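Long-range contact in putative glucose-6-phosphate 1-epimerase (Salmonella typhimurium, PDB 2HTA), which probably interconverts the alpha and beta anomers of glucose 6-phosphate and related hexose 6-phosphates as a monomeric mutarotase of the galactose mutarotase superfamily: residues S176-I187 with Y275-Y285. Numbering follows the deposited sequence.
Sequences SALHSYFNVGDI and YKTFVCVETVY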
loop_
_atom_site.group_PDB
_atom_site.type_symbol
_atom_site.label_atom_id
_atom_site.label_comp_id
_atom_site.label_asym_id
_atom_site.label_seq_id
_atom_site.Cartn_x
_atom_site.Cartn_y
_atom_site.Cartn_z
ATOM N N SER A 176 -5.387 -9.260 6.390
ATOM C CA SER A 176 -5.236 -7.910 5.848
ATOM C C SER A 176 -3.804 -7.709 5.348
ATOM O O SER A 176 -2.919 -8.547 5.633
ATOM C CB SER A 176 -5.562 -6.847 6.881
ATOM O OG SER A 176 -4.816 -7.046 8.079
ATOM N N ALA A 177 -3.588 -6.593 4.645
ATOM C CA ALA A 177 -2.260 -6.206 4.149
ATOM C C ALA A 177 -2.181 -4.696 3.876
ATOM O O ALA A 177 -3.224 -4.042 3.570
ATOM C CB ALA A 177 -1.946 -6.939 2.814
ATOM N N LEU A 178 -0.958 -4.137 3.970
ATOM C CA LEU A 178 -0.712 -2.834 3.370
ATOM C C LEU A 178 0.151 -3.186 2.147
ATOM O O LEU A 178 1.280 -3.657 2.280
ATOM C CB LEU A 178 0.016 -1.911 4.387
ATOM C CG LEU A 178 -0.682 -1.769 5.725
ATOM C CD1 LEU A 178 0.146 -0.900 6.733
ATOM C CD2 LEU A 178 -2.088 -1.098 5.498
ATOM N N HIS A 179 -0.452 -3.076 0.963
ATOM C CA HIS A 179 0.055 -3.715 -0.260
ATOM C C HIS A 179 0.990 -2.744 -1.010
ATOM O O HIS A 179 0.796 -2.482 -2.192
ATOM C CB HIS A 179 -1.159 -4.032 -1.152
ATOM C CG HIS A 179 -0.897 -4.953 -2.300
ATOM N ND1 HIS A 179 0.022 -4.676 -3.278
ATOM C CD2 HIS A 179 -1.533 -6.098 -2.700
ATOM C CE1 HIS A 179 0.004 -5.626 -4.203
ATOM N NE2 HIS A 179 -0.956 -6.477 -3.894
ATOM N N SER A 180 2.005 -2.209 -0.336
ATOM C CA SER A 180 2.790 -1.109 -0.936
ATOM C C SER A 180 3.571 -1.406 -2.221
ATOM O O SER A 180 4.245 -2.431 -2.311
ATOM C CB SER A 180 3.791 -0.604 0.123
ATOM O OG SER A 180 3.109 -0.520 1.343
ATOM N N TYR A 181 3.476 -0.477 -3.186
ATOM C CA TYR A 181 4.222 -0.473 -4.456
ATOM C C TYR A 181 5.351 0.578 -4.358
ATOM O O TYR A 181 5.065 1.761 -4.301
ATOM C CB TYR A 181 3.333 0.026 -5.586
ATOM C CG TYR A 181 2.259 -0.965 -5.992
ATOM C CD1 TYR A 181 1.122 -1.188 -5.173
ATOM C CD2 TYR A 181 2.336 -1.615 -7.192
ATOM C CE1 TYR A 181 0.064 -2.062 -5.558
ATOM C CE2 TYR A 181 1.281 -2.545 -7.595
ATOM C CZ TYR A 181 0.191 -2.748 -6.769
ATOM O OH TYR A 181 -0.823 -3.629 -7.155
ATOM N N PHE A 182 6.578 0.119 -4.445
ATOM C CA PHE A 182 7.757 0.953 -4.310
ATOM C C PHE A 182 8.356 1.154 -5.678
ATOM O O PHE A 182 8.534 0.214 -6.443
ATOM C CB PHE A 182 8.737 0.289 -3.345
ATOM C CG PHE A 182 8.211 0.231 -1.957
ATOM C CD1 PHE A 182 7.716 -0.964 -1.423
ATOM C CD2 PHE A 182 8.099 1.401 -1.208
ATOM C CE1 PHE A 182 7.153 -0.991 -0.144
ATOM C CE2 PHE A 182 7.566 1.389 0.102
ATOM C CZ PHE A 182 7.084 0.185 0.628
ATOM N N ASN A 183 8.627 2.420 -5.956
ATOM C CA ASN A 183 9.242 2.892 -7.199
ATOM C C ASN A 183 10.706 2.471 -7.198
ATOM O O ASN A 183 11.448 2.734 -6.253
ATOM C CB ASN A 183 9.062 4.418 -7.240
ATOM C CG ASN A 183 9.484 5.054 -8.562
ATOM O OD1 ASN A 183 9.263 4.495 -9.632
ATOM N ND2 ASN A 183 10.085 6.267 -8.484
ATOM N N VAL A 184 11.085 1.733 -8.232
ATOM C CA VAL A 184 12.470 1.272 -8.412
ATOM C C VAL A 184 12.977 1.666 -9.795
ATOM O O VAL A 184 12.179 1.846 -10.726
ATOM C CB VAL A 184 12.689 -0.258 -8.174
ATOM C CG1 VAL A 184 12.311 -0.621 -6.743
ATOM C CG2 VAL A 184 11.905 -1.117 -9.164
ATOM N N GLY A 185 14.295 1.791 -9.933
ATOM C CA GLY A 185 14.853 2.146 -11.269
ATOM C C GLY A 185 14.680 1.064 -12.302
ATOM O O GLY A 185 14.266 1.328 -13.456
ATOM N N ASP A 186 15.000 -0.160 -11.904
ATOM C CA ASP A 186 14.879 -1.304 -12.790
ATOM C C ASP A 186 14.735 -2.589 -12.010
ATOM O O ASP A 186 15.669 -3.027 -11.323
ATOM C CB ASP A 186 16.166 -1.380 -13.602
ATOM C CG ASP A 186 16.148 -2.458 -14.671
ATOM O OD1 ASP A 186 15.300 -3.369 -14.671
ATOM O OD2 ASP A 186 17.017 -2.353 -15.549
ATOM N N ILE A 187 13.612 -3.263 -12.186
ATOM C CA ILE A 187 13.337 -4.446 -11.373
ATOM C C ILE A 187 14.419 -5.537 -11.543
ATOM O O ILE A 187 14.690 -6.328 -10.635
ATOM C CB ILE A 187 11.951 -5.017 -11.730
ATOM C CG1 ILE A 187 11.599 -6.215 -10.845
ATOM C CG2 ILE A 187 11.905 -5.404 -13.197
ATOM C CD1 ILE A 187 11.326 -5.877 -9.361
ATOM N N TYR A 275 5.772 -3.223 -14.759
ATOM C CA TYR A 275 6.518 -4.130 -13.871
ATOM C C TYR A 275 7.996 -3.780 -13.758
ATOM O O TYR A 275 8.623 -4.123 -12.776
ATOM C CB TYR A 275 6.383 -5.578 -14.321
ATOM C CG TYR A 275 7.284 -5.882 -15.536
ATOM C CD1 TYR A 275 8.522 -6.545 -15.375
ATOM C CD2 TYR A 275 6.928 -5.445 -16.811
ATOM C CE1 TYR A 275 9.362 -6.792 -16.457
ATOM C CE2 TYR A 275 7.757 -5.683 -17.893
ATOM C CZ TYR A 275 8.962 -6.365 -17.706
ATOM O OH TYR A 275 9.760 -6.599 -18.811
ATOM N N LYS A 276 8.547 -3.085 -14.751
ATOM C CA LYS A 276 9.929 -2.659 -14.736
ATOM C C LYS A 276 10.306 -1.718 -13.577
ATOM O O LYS A 276 11.448 -1.714 -13.168
ATOM C CB LYS A 276 10.291 -1.968 -16.052
ATOM C CG LYS A 276 10.418 -3.025 -17.158
ATOM C CD LYS A 276 10.831 -2.424 -18.483
ATOM C CE LYS A 276 11.156 -3.552 -19.472
ATOM N NZ LYS A 276 11.793 -3.038 -20.741
ATOM N N THR A 277 9.363 -0.891 -13.120
ATOM C CA THR A 277 9.714 0.173 -12.192
ATOM C C THR A 277 9.022 0.100 -10.823
ATOM O O THR A 277 8.991 1.099 -10.073
ATOM C CB THR A 277 9.521 1.560 -12.821
ATOM O OG1 THR A 277 8.196 1.654 -13.372
ATOM C CG2 THR A 277 10.573 1.743 -13.948
ATOM N N PHE A 278 8.540 -1.093 -10.465
ATOM C CA PHE A 278 8.117 -1.297 -9.076
ATOM C C PHE A 278 8.416 -2.673 -8.537
ATOM O O PHE A 278 8.576 -3.653 -9.305
ATOM C CB PHE A 278 6.635 -0.925 -8.883
ATOM C CG PHE A 278 5.657 -1.999 -9.348
ATOM C CD1 PHE A 278 5.258 -3.042 -8.496
ATOM C CD2 PHE A 278 5.136 -1.953 -10.647
ATOM C CE1 PHE A 278 4.363 -4.027 -8.932
ATOM C CE2 PHE A 278 4.209 -2.934 -11.084
ATOM C CZ PHE A 278 3.827 -3.944 -10.221
ATOM N N VAL A 279 8.472 -2.756 -7.203
ATOM C CA VAL A 279 8.413 -4.036 -6.507
ATOM C C VAL A 279 7.440 -3.806 -5.353
ATOM O O VAL A 279 7.446 -2.723 -4.742
ATOM C CB VAL A 279 9.801 -4.510 -5.986
ATOM C CG1 VAL A 279 10.389 -3.568 -4.898
ATOM C CG2 VAL A 279 9.782 -5.912 -5.444
ATOM N N CYS A 280 6.601 -4.809 -5.090
ATOM C CA CYS A 280 5.750 -4.756 -3.904
ATOM C C CYS A 280 6.373 -5.441 -2.735
ATOM O O CYS A 280 6.772 -6.609 -2.838
ATOM C CB CYS A 280 4.351 -5.346 -4.167
ATOM S SG CYS A 280 3.370 -4.315 -5.244
ATOM N N VAL A 281 6.438 -4.719 -1.603
ATOM C CA VAL A 281 6.889 -5.305 -0.337
ATOM C C VAL A 281 5.792 -4.943 0.673
ATOM O O VAL A 281 5.653 -3.766 1.105
ATOM C CB VAL A 281 8.326 -4.789 0.122
ATOM C CG1 VAL A 281 8.694 -5.293 1.568
ATOM C CG2 VAL A 281 9.445 -5.108 -0.935
ATOM N N GLU A 282 4.985 -5.954 1.015
ATOM C CA GLU A 282 3.694 -5.755 1.665
ATOM C C GLU A 282 3.768 -6.189 3.119
ATOM O O GLU A 282 4.360 -7.234 3.412
ATOM C CB GLU A 282 2.653 -6.632 0.946
ATOM C CG GLU A 282 2.696 -6.426 -0.569
ATOM C CD GLU A 282 1.734 -7.348 -1.298
ATOM O OE1 GLU A 282 0.762 -7.813 -0.691
ATOM O OE2 GLU A 282 1.939 -7.554 -2.506
ATOM N N THR A 283 3.144 -5.430 4.003
ATOM C CA THR A 283 2.982 -5.838 5.423
ATOM C C THR A 283 1.702 -6.616 5.516
ATOM O O THR A 283 0.625 -6.100 5.169
ATOM C CB THR A 283 2.872 -4.629 6.355
ATOM O OG1 THR A 283 4.026 -3.796 6.173
ATOM C CG2 THR A 283 2.846 -5.089 7.790
ATOM N N VAL A 284 1.789 -7.840 6.015
ATOM C CA VAL A 284 0.682 -8.802 5.797
ATOM C C VAL A 284 0.303 -9.562 7.056
ATOM O O VAL A 284 1.160 -9.909 7.851
ATOM C CB VAL A 284 1.045 -9.785 4.632
ATOM C CG1 VAL A 284 -0.007 -10.928 4.453
ATOM C CG2 VAL A 284 1.229 -9.028 3.274
ATOM N N TYR A 285 -0.991 -9.848 7.235
ATOM C CA TYR A 285 -1.410 -10.727 8.315
ATOM C C TYR A 285 -2.316 -11.748 7.615
ATOM O O TYR A 285 -3.479 -11.487 7.456
ATOM C CB TYR A 285 -2.163 -9.946 9.369
ATOM C CG TYR A 285 -2.123 -10.659 10.719
ATOM C CD1 TYR A 285 -1.401 -10.126 11.798
ATOM C CD2 TYR A 285 -2.730 -11.912 10.882
ATOM C CE1 TYR A 285 -1.308 -10.787 13.071
ATOM C CE2 TYR A 285 -2.661 -12.593 12.167
ATOM C CZ TYR A 285 -1.977 -12.017 13.242
ATOM O OH TYR A 285 -1.922 -12.653 14.485
#
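The two probable active-site residues of this putative mutarotase, His179 and Glu282, stand side by side on neighbouring antiparallel strands, 172-183 and 278-286. The Glu282 carboxylate lies over one face of the His179 ring, planes 22° apart. Its OE2 sits near the rim, 3.2 Å from His179 CE1; the angle to NE2 is too poor for a hydrogen bond. With CG anti to the backbone N (chi1 -167°), the His179 ring lies alongside the extended Glu282 chain.

The same sheet face carries Cys280, Tyr181 and Phe278. Cys280 SG stands over the centre of the Tyr181 ring, 3.5 Å from the centroid, and also reaches the edge of the His179 ring. Tyr181 CD2 lies over one face of the Phe278 ring, 3.5 Å from Phe278 CD1; the two planes are oblique.

Backbone hydrogen bonds pair Ser176 with Tyr285, Leu178 with Thr283 and Phe182 with Val279. At His179, the centre of an inverse gamma turn, the pairing is interrupted; Ser180 O then accepts Val281 N at 3.2 Å. Past the end of strand 172-183, Ile187 N hydrogen-bonds Lys276 O, and Ile187 CD1 reaches back to within 3.9 Å of Val279 CB.

Tyr181 OH hydrogen-bonds Arg89 NH1, and Arg89 probably binds the substrate, as in relatives. Trp257 of strand 253-258 touches Tyr181 and Cys280. On the opposite sheet face, Phe182 packs on Ile304 of strand 298-308 and Ile235 of strand 232-237.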